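Local coordinates for protein diketoreductase (Acinetobacter baylyi, PDB 4E12) that reduces dicarbonyl compounds using NADH and probably also interconverts (3S)-3-hydroxyacyl-CoA and 3-oxoacyl-CoA, a step of fatty acid beta-oxidation, at residues A[2-7]-A[171-176]; A[49-54]-A[64-69]; A[165-170]-A[181-186]. All blocks are in the same frame, centred on the assembly; numbering follows the deposited sequence.

In this Rossmann-type domain, the three contacts illustrate how chemistry follows position. Interactions 1 and 3 use the same helix, 164-176, and touch each other through packing of Val171, Ala174 and Ser175 on Pro181 and Glu183. Interaction 1 joins the helix's C-terminal end to the start of strand 6-10 and is buried and wholly apolar. Interaction 3, only partly buried, ties an earlier turn to strand 180-183, outermost in the sheet of this chain, and relies on a hydrogen bond, close to the second subunit. Interaction 2 stands apart, its centre about 21 Å from that of interaction 1; it pairs two helices through two alanines and the CB of a tyrosine, all buried, with a glutamine at the rim.

Interaction 1: A[2-7]-A[171-176]; sequences TGITNV and VEFASA
Ile4 lays its CD1 methyl against the root of Phe173, where CD1 comes within 3.7 Å of Phe173 CB and 4.1 Å of Phe173 CG. The isoleucine chain crosses the phenylalanine side chain at about a right angle, and its two branches share the work. With CG1 beside the backbone N (chi1 -58°) and so opposite the carbonyl carbon, the CG1-CD1 arm runs out to the helix, while the CG2 methyl settles near the ring itself, 4.1 Å from Phe173 CD1. One atom farther round the ring the partner changes: Val7 CG2 lies 3.9 Å from Phe173 CE1. Ile4 and Val7 thus line up successive atoms of one aromatic side chain, both approaching the ring obliquely. Phe173 reaches them because its CG stands anti to the backbone N (chi1 169°), which carries the ring from the helix toward the sheet.

Neighbouring parts of the fold complete the packing. Phe28 meets the Phe173 ring edge-to-face, and Leu88 and Ile90 of strand 88-91 pack against it. On the other segment, the backbone N atoms of Thr5 and Asn6 both hydrogen-bond to Asp87 OD2, which fixes the approach to strand 6-10. This strand leads into the glycine-rich turn where Thr12, Val14 and Leu15 bind NAD(+). The contact packs helix 164-176 on strand 6-10 and the loop leading into it.

No polar atom bridges the two segments. The chemistry therefore implies that they are held together by shape and by the burial of hydrocarbon, without the directional demands of a hydrogen bond.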
loop_
_atom_site.group_PDB
_atom_site.type_symbol
_atom_site.label_atom_id
_atom_site.label_comp_id
_atom_site.label_asym_id
_atom_site.label_seq_id
_atom_site.Cartn_x
_atom_site.Cartn_y
_atom_site.Cartn_z
ATOM N N THR A 2 35.254 20.329 11.879
ATOM C CA THR A 2 34.283 19.320 11.475
ATOM C C THR A 2 32.873 19.901 11.443
ATOM O O THR A 2 32.652 21.047 11.845
ATOM C CB THR A 2 34.309 18.099 12.418
ATOM O OG1 THR A 2 33.365 17.120 11.963
ATOM C CG2 THR A 2 33.961 18.513 13.840
ATOM N N GLY A 3 31.927 19.108 10.953
ATOM C CA GLY A 3 30.549 19.555 10.881
ATOM C C GLY A 3 29.793 19.444 12.190
ATOM O O GLY A 3 30.113 20.129 13.166
ATOM N N ILE A 4 28.793 18.570 12.222
ATOM C CA ILE A 4 27.949 18.440 13.396
ATOM C C ILE A 4 28.613 17.577 14.450
ATOM O O ILE A 4 29.059 16.461 14.176
ATOM C CB ILE A 4 26.573 17.851 13.031
ATOM C CG1 ILE A 4 25.909 18.739 11.986
ATOM C CG2 ILE A 4 25.712 17.730 14.279
ATOM C CD1 ILE A 4 24.644 18.178 11.422
ATOM N N THR A 5 28.678 18.099 15.668
ATOM C CA THR A 5 29.224 17.351 16.790
ATOM C C THR A 5 28.303 17.444 18.001
ATOM O O THR A 5 28.029 16.439 18.665
ATOM C CB THR A 5 30.625 17.878 17.210
ATOM O OG1 THR A 5 31.575 17.631 16.163
ATOM C CG2 THR A 5 31.081 17.191 18.482
ATOM N N ASN A 6 27.829 18.649 18.291
ATOM C CA ASN A 6 26.974 18.853 19.456
ATOM C C ASN A 6 25.533 18.901 19.006
ATOM O O ASN A 6 25.141 19.743 18.194
ATOM C CB ASN A 6 27.308 20.171 20.160
ATOM C CG ASN A 6 28.743 20.223 20.660
ATOM O OD1 ASN A 6 29.354 19.191 20.954
ATOM N ND2 ASN A 6 29.291 21.433 20.752
ATOM N N VAL A 7 24.729 18.016 19.561
ATOM C CA VAL A 7 23.353 17.953 19.156
ATOM C C VAL A 7 22.500 18.138 20.378
ATOM O O VAL A 7 22.713 17.462 21.387
ATOM C CB VAL A 7 23.034 16.601 18.477
ATOM C CG1 VAL A 7 21.561 16.559 18.081
ATOM C CG2 VAL A 7 23.921 16.423 17.251
ATOM N N VAL A 171 21.435 15.612 5.796
ATOM C CA VAL A 171 21.416 14.308 5.156
ATOM C C VAL A 171 22.589 13.479 5.628
ATOM O O VAL A 171 22.432 12.301 5.939
ATOM C CB VAL A 171 21.424 14.384 3.611
ATOM C CG1 VAL A 171 21.629 12.995 3.024
ATOM C CG2 VAL A 171 20.100 14.945 3.116
ATOM N N GLU A 172 23.770 14.080 5.703
ATOM C CA GLU A 172 24.938 13.324 6.144
ATOM C C GLU A 172 24.845 12.995 7.630
ATOM O O GLU A 172 25.262 11.920 8.064
ATOM C CB GLU A 172 26.232 14.067 5.773
ATOM C CG GLU A 172 26.445 14.108 4.250
ATOM C CD GLU A 172 27.589 14.998 3.821
ATOM O OE1 GLU A 172 28.142 15.710 4.687
ATOM O OE2 GLU A 172 27.922 14.992 2.612
ATOM N N PHE A 173 24.280 13.911 8.411
ATOM C CA PHE A 173 24.023 13.621 9.815
ATOM C C PHE A 173 23.079 12.432 9.930
ATOM O O PHE A 173 23.316 11.518 10.722
ATOM C CB PHE A 173 23.384 14.813 10.534
ATOM C CG PHE A 173 22.874 14.481 11.900
ATOM C CD1 PHE A 173 23.745 14.382 12.980
ATOM C CD2 PHE A 173 21.512 14.260 12.110
ATOM C CE1 PHE A 173 23.266 14.067 14.260
ATOM C CE2 PHE A 173 21.015 13.943 13.380
ATOM C CZ PHE A 173 21.883 13.845 14.460
ATOM N N ALA A 174 22.003 12.447 9.151
ATOM C CA ALA A 174 21.050 11.333 9.207
ATOM C C ALA A 174 21.758 9.974 9.017
ATOM O O ALA A 174 21.552 9.016 9.775
ATOM C CB ALA A 174 19.963 11.528 8.159
ATOM N N SER A 175 22.600 9.897 7.994
ATOM C CA SER A 175 23.306 8.657 7.698
ATOM C C SER A 175 24.259 8.265 8.842
ATOM O O SER A 175 24.315 7.092 9.230
ATOM C CB SER A 175 24.083 8.802 6.403
ATOM O OG SER A 175 23.205 8.999 5.314
ATOM N N ALA A 176 24.969 9.256 9.378
ATOM C CA ALA A 176 25.924 9.095 10.484
ATOM C C ALA A 176 25.265 8.551 11.733
ATOM O O ALA A 176 25.917 7.885 12.542
ATOM C CB ALA A 176 26.592 10.415 10.806
#

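Interaction 2: A[49-54]-A[64-69]; sequences GLAAVY and GAAQKA
Tyr54 starts its side chain against Ala66, its CB 4.2 Å from Ala66 CB, and then leads away from the helix pair. Its ring meets Phe21 and Phe25 edge-to-face and also touches Trp149; at the tip, OH is hydrogen-bonded to Gln22 OE1. The tyrosine therefore gives only its root to this contact and spends its ring and hydroxyl on helix 14-25 and its surroundings.

One turn back, alanine meets alanine. Ala51 and Ala66 bring their CA atoms to 5.0 Å, and the Ala66 methyl presses on the backbone of the facing helix, with its CB 3.4 Å from Ala51 O. The Ala51 methyl is bordered by Gln67, whose chain bends at chi2 (62°) and folds its amide back, leaving CD 4.1 Å from Ala51 CB. Such small side chains let the short helical segments run nearly antiparallel, at 155°, with axes 8.8 Å apart. Gly64 takes the N-cap position of the second helix, with backbone angles suited to glycine.

Helices 37-57 and 65-72 form an antiparallel helical hairpin inserted between strands 29-33 and 74-76, a feature of the 3-hydroxyacyl-CoA dehydrogenase version of the Rossmann fold.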
loop_
_atom_site.group_PDB
_atom_site.type_symbol
_atom_site.label_atom_id
_atom_site.label_comp_id
_atom_site.label_asym_id
_atom_site.label_seq_id
_atom_site.Cartn_x
_atom_site.Cartn_y
_atom_site.Cartn_z
ATOM N N GLY A 49 15.464 2.660 29.651
ATOM C CA GLY A 49 14.743 1.660 28.874
ATOM C C GLY A 49 15.269 1.475 27.455
ATOM O O GLY A 49 15.413 0.346 26.969
ATOM N N LEU A 50 15.552 2.588 26.775
ATOM C CA LEU A 50 16.118 2.524 25.434
ATOM C C LEU A 50 17.462 1.806 25.436
ATOM O O LEU A 50 17.748 1.035 24.519
ATOM C CB LEU A 50 16.222 3.925 24.799
ATOM C CG LEU A 50 14.890 4.632 24.490
ATOM C CD1 LEU A 50 15.107 6.089 24.106
ATOM C CD2 LEU A 50 14.149 3.889 23.385
ATOM N N ALA A 51 18.289 2.045 26.457
ATOM C CA ALA A 51 19.581 1.375 26.550
ATOM C C ALA A 51 19.369 -0.130 26.576
ATOM O O ALA A 51 20.085 -0.883 25.911
ATOM C CB ALA A 51 20.330 1.821 27.801
ATOM N N ALA A 52 18.375 -0.551 27.348
ATOM C CA ALA A 52 18.016 -1.958 27.482
ATOM C C ALA A 52 17.555 -2.559 26.148
ATOM O O ALA A 52 17.991 -3.650 25.762
ATOM C CB ALA A 52 16.929 -2.114 28.539
ATOM N N VAL A 53 16.666 -1.855 25.455
ATOM C CA VAL A 53 16.199 -2.287 24.139
ATOM C C VAL A 53 17.381 -2.410 23.181
ATOM O O VAL A 53 17.526 -3.407 22.468
ATOM C CB VAL A 53 15.208 -1.265 23.529
ATOM C CG1 VAL A 53 14.731 -1.738 22.161
ATOM C CG2 VAL A 53 14.040 -1.031 24.472
ATOM N N TYR A 54 18.219 -1.383 23.141
ATOM C CA TYR A 54 19.367 -1.413 22.246
ATOM C C TYR A 54 20.257 -2.607 22.494
ATOM O O TYR A 54 20.595 -3.340 21.561
ATOM C CB TYR A 54 20.178 -0.122 22.314
ATOM C CG TYR A 54 19.624 0.960 21.424
ATOM C CD1 TYR A 54 20.447 1.638 20.523
ATOM C CD2 TYR A 54 18.272 1.306 21.478
ATOM C CE1 TYR A 54 19.937 2.634 19.697
ATOM C CE2 TYR A 54 17.751 2.297 20.665
ATOM C CZ TYR A 54 18.590 2.959 19.774
ATOM O OH TYR A 54 18.071 3.938 18.973
ATOM N N GLY A 64 27.743 -3.142 27.119
ATOM C CA GLY A 64 27.999 -1.831 27.687
ATOM C C GLY A 64 28.016 -0.650 26.735
ATOM O O GLY A 64 28.038 0.498 27.190
ATOM N N ALA A 65 28.015 -0.885 25.428
ATOM C CA ALA A 65 28.016 0.248 24.506
ATOM C C ALA A 65 26.761 1.115 24.703
ATOM O O ALA A 65 26.852 2.346 24.715
ATOM C CB ALA A 65 28.138 -0.221 23.069
ATOM N N ALA A 66 25.603 0.482 24.875
ATOM C CA ALA A 66 24.361 1.211 25.120
ATOM C C ALA A 66 24.468 2.072 26.390
ATOM O O ALA A 66 24.073 3.241 26.381
ATOM C CB ALA A 66 23.187 0.250 25.219
ATOM N N GLN A 67 24.981 1.499 27.480
ATOM C CA GLN A 67 25.185 2.265 28.721
ATOM C C GLN A 67 26.215 3.380 28.595
ATOM O O GLN A 67 26.055 4.442 29.201
ATOM C CB GLN A 67 25.523 1.361 29.913
ATOM C CG GLN A 67 24.302 0.834 30.677
ATOM C CD GLN A 67 23.392 -0.032 29.844
ATOM O OE1 GLN A 67 23.731 -0.426 28.725
ATOM N NE2 GLN A 67 22.214 -0.326 30.381
ATOM N N LYS A 68 27.277 3.169 27.830
ATOM C CA LYS A 68 28.223 4.259 27.637
ATOM C C LYS A 68 27.481 5.425 26.976
ATOM O O LYS A 68 27.634 6.587 27.369
ATOM C CB LYS A 68 29.411 3.803 26.779
ATOM C CG LYS A 68 30.537 4.828 26.648
ATOM C CD LYS A 68 31.727 4.244 25.885
ATOM C CE LYS A 68 32.884 5.231 25.781
ATOM N NZ LYS A 68 32.515 6.463 25.029
ATOM N N ALA A 69 26.655 5.124 25.980
ATOM C CA ALA A 69 25.911 6.194 25.324
ATOM C C ALA A 69 24.992 6.859 26.350
ATOM O O ALA A 69 24.908 8.088 26.428
ATOM C CB ALA A 69 25.109 5.648 24.155
#

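Interaction 3: A[165-170]-A[181-186]; sequences EVYQQV and PIELKK
Tyr167 and Glu183 mark the nearest backbone approach of helix segment 165-170 and the strand segment 181-186, yet their CA atoms remain 9.3 Å apart. A long side chain has to span that gap. Tyr167 does so with CG anti to its own N (chi1 -174°), aiming the ring at the backbone of Leu184. There its OH donates a short hydrogen bond of 2.5 Å to Leu184 O; the C=O...donor angle is 132°, and the donor sits tilted out of the carbonyl plane.

Glu183 crosses the phenol at a slant, with its CB 3.4 Å from Tyr167 OH. Its carboxylate reaches the ring edge, where Glu183 OE1 lies in the ring plane, 3.9 Å from Tyr167 CE2, although the two flat groups are turned 52° from each other. This is an edge-on placement that is probably mildly favourable for a carboxylate oxygen. Beyond the bond, Leu184 packs on Ile212 of the second subunit, and the backbone of Lys185 hydrogen-bonds to that subunit.

The tyrosine thus pins the last strand to the helix before it, within the beta-alpha-beta crossover of strand 153-158, helix 164-176 and strand 180-183, the last of these outermost in the sheet of this chain.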
loop_
_atom_site.group_PDB
_atom_site.type_symbol
_atom_site.label_atom_id
_atom_site.label_comp_id
_atom_site.label_asym_id
_atom_site.label_seq_id
_atom_site.Cartn_x
_atom_site.Cartn_y
_atom_site.Cartn_z
ATOM N N GLU A 165 23.386 23.501 1.319
ATOM C CA GLU A 165 24.546 22.993 2.042
ATOM C C GLU A 165 24.148 22.470 3.424
ATOM O O GLU A 165 24.690 21.467 3.908
ATOM C CB GLU A 165 25.608 24.093 2.165
ATOM C CG GLU A 165 26.750 23.775 3.129
ATOM C CD GLU A 165 27.509 22.509 2.777
ATOM O OE1 GLU A 165 27.137 21.832 1.796
ATOM O OE2 GLU A 165 28.479 22.187 3.498
ATOM N N VAL A 166 23.222 23.182 4.055
ATOM C CA VAL A 166 22.642 22.787 5.332
ATOM C C VAL A 166 21.865 21.495 5.133
ATOM O O VAL A 166 22.036 20.536 5.887
ATOM C CB VAL A 166 21.692 23.879 5.869
ATOM C CG1 VAL A 166 20.862 23.351 7.030
ATOM C CG2 VAL A 166 22.504 25.070 6.328
ATOM N N TYR A 167 21.025 21.474 4.104
ATOM C CA TYR A 167 20.250 20.282 3.765
ATOM C C TYR A 167 21.177 19.076 3.637
ATOM O O TYR A 167 20.923 18.037 4.237
ATOM C CB TYR A 167 19.501 20.514 2.456
ATOM C CG TYR A 167 18.539 19.424 2.044
ATOM C CD1 TYR A 167 17.160 19.616 2.146
ATOM C CD2 TYR A 167 18.999 18.205 1.550
ATOM C CE1 TYR A 167 16.257 18.614 1.760
ATOM C CE2 TYR A 167 18.093 17.187 1.159
ATOM C CZ TYR A 167 16.733 17.407 1.270
ATOM O OH TYR A 167 15.839 16.423 0.894
ATOM N N GLN A 168 22.262 19.204 2.879
ATOM C CA GLN A 168 23.167 18.081 2.708
ATOM C C GLN A 168 23.862 17.695 4.015
ATOM O O GLN A 168 24.121 16.514 4.257
ATOM C CB GLN A 168 24.202 18.340 1.608
ATOM C CG GLN A 168 25.119 17.155 1.368
ATOM C CD GLN A 168 24.409 15.957 0.737
ATOM O OE1 GLN A 168 23.274 16.062 0.263
ATOM N NE2 GLN A 168 25.080 14.809 0.737
ATOM N N GLN A 169 24.170 18.672 4.863
ATOM C CA GLN A 169 24.778 18.346 6.149
ATOM C C GLN A 169 23.809 17.524 7.003
ATOM O O GLN A 169 24.225 16.570 7.661
ATOM C CB GLN A 169 25.233 19.601 6.903
ATOM C CG GLN A 169 26.242 20.435 6.137
ATOM C CD GLN A 169 26.733 21.637 6.919
ATOM O OE1 GLN A 169 26.444 21.781 8.110
ATOM N NE2 GLN A 169 27.471 22.518 6.248
ATOM N N VAL A 170 22.527 17.889 6.995
ATOM C CA VAL A 170 21.531 17.109 7.728
ATOM C C VAL A 170 21.406 15.704 7.123
ATOM O O VAL A 170 21.287 14.713 7.854
ATOM C CB VAL A 170 20.149 17.823 7.767
ATOM C CG1 VAL A 170 19.095 16.917 8.382
ATOM C CG2 VAL A 170 20.249 19.102 8.591
ATOM N N PRO A 181 18.402 8.221 4.846
ATOM C CA PRO A 181 17.844 9.531 4.514
ATOM C C PRO A 181 16.862 9.417 3.369
ATOM O O PRO A 181 17.163 8.853 2.316
ATOM C CB PRO A 181 19.060 10.322 4.040
ATOM C CG PRO A 181 20.207 9.634 4.643
ATOM C CD PRO A 181 19.854 8.191 4.630
ATOM N N ILE A 182 15.673 9.947 3.582
ATOM C CA ILE A 182 14.666 9.978 2.542
ATOM C C ILE A 182 14.612 11.423 2.136
ATOM O O ILE A 182 14.146 12.271 2.906
ATOM C CB ILE A 182 13.308 9.514 3.096
ATOM C CG1 ILE A 182 13.418 8.067 3.586
ATOM C CG2 ILE A 182 12.196 9.697 2.059
ATOM C CD1 ILE A 182 13.866 7.115 2.529
ATOM N N GLU A 183 15.128 11.725 0.944
ATOM C CA GLU A 183 15.313 13.120 0.554
ATOM C C GLU A 183 14.129 13.693 -0.227
ATOM O O GLU A 183 13.882 13.307 -1.374
ATOM C CB GLU A 183 16.639 13.287 -0.209
ATOM C CG GLU A 183 17.870 12.901 0.618
ATOM C CD GLU A 183 19.196 13.022 -0.141
ATOM O OE1 GLU A 183 19.447 14.069 -0.772
ATOM O OE2 GLU A 183 19.989 12.063 -0.108
ATOM N N LEU A 184 13.377 14.596 0.407
ATOM C CA LEU A 184 12.320 15.296 -0.297
ATOM C C LEU A 184 12.862 16.580 -0.889
ATOM O O LEU A 184 13.763 17.198 -0.314
ATOM C CB LEU A 184 11.115 15.589 0.590
ATOM C CG LEU A 184 10.270 14.419 1.087
ATOM C CD1 LEU A 184 10.995 13.616 2.158
ATOM C CD2 LEU A 184 8.988 15.001 1.650
ATOM N N LYS A 185 12.306 16.966 -2.037
ATOM C CA LYS A 185 12.830 18.071 -2.832
ATOM C C LYS A 185 11.985 19.333 -2.663
ATOM O O LYS A 185 12.433 20.441 -2.966
ATOM C CB LYS A 185 12.927 17.651 -4.311
ATOM C CG LYS A 185 13.909 16.499 -4.529
ATOM C CD LYS A 185 13.845 15.901 -5.926
ATOM C CE LYS A 185 14.839 14.743 -6.051
ATOM N NZ LYS A 185 14.795 14.076 -7.384
ATOM N N LYS A 186 10.769 19.155 -2.162
ATOM C CA LYS A 186 9.849 20.250 -1.909
ATOM C C LYS A 186 9.001 19.871 -0.704
ATOM O O LYS A 186 8.871 18.689 -0.381
ATOM C CB LYS A 186 8.889 20.439 -3.090
ATOM C CG LYS A 186 9.513 20.808 -4.412
ATOM C CD LYS A 186 8.417 21.081 -5.438
ATOM C CE LYS A 186 8.990 21.471 -6.793
ATOM N NZ LYS A 186 7.922 21.745 -7.798
#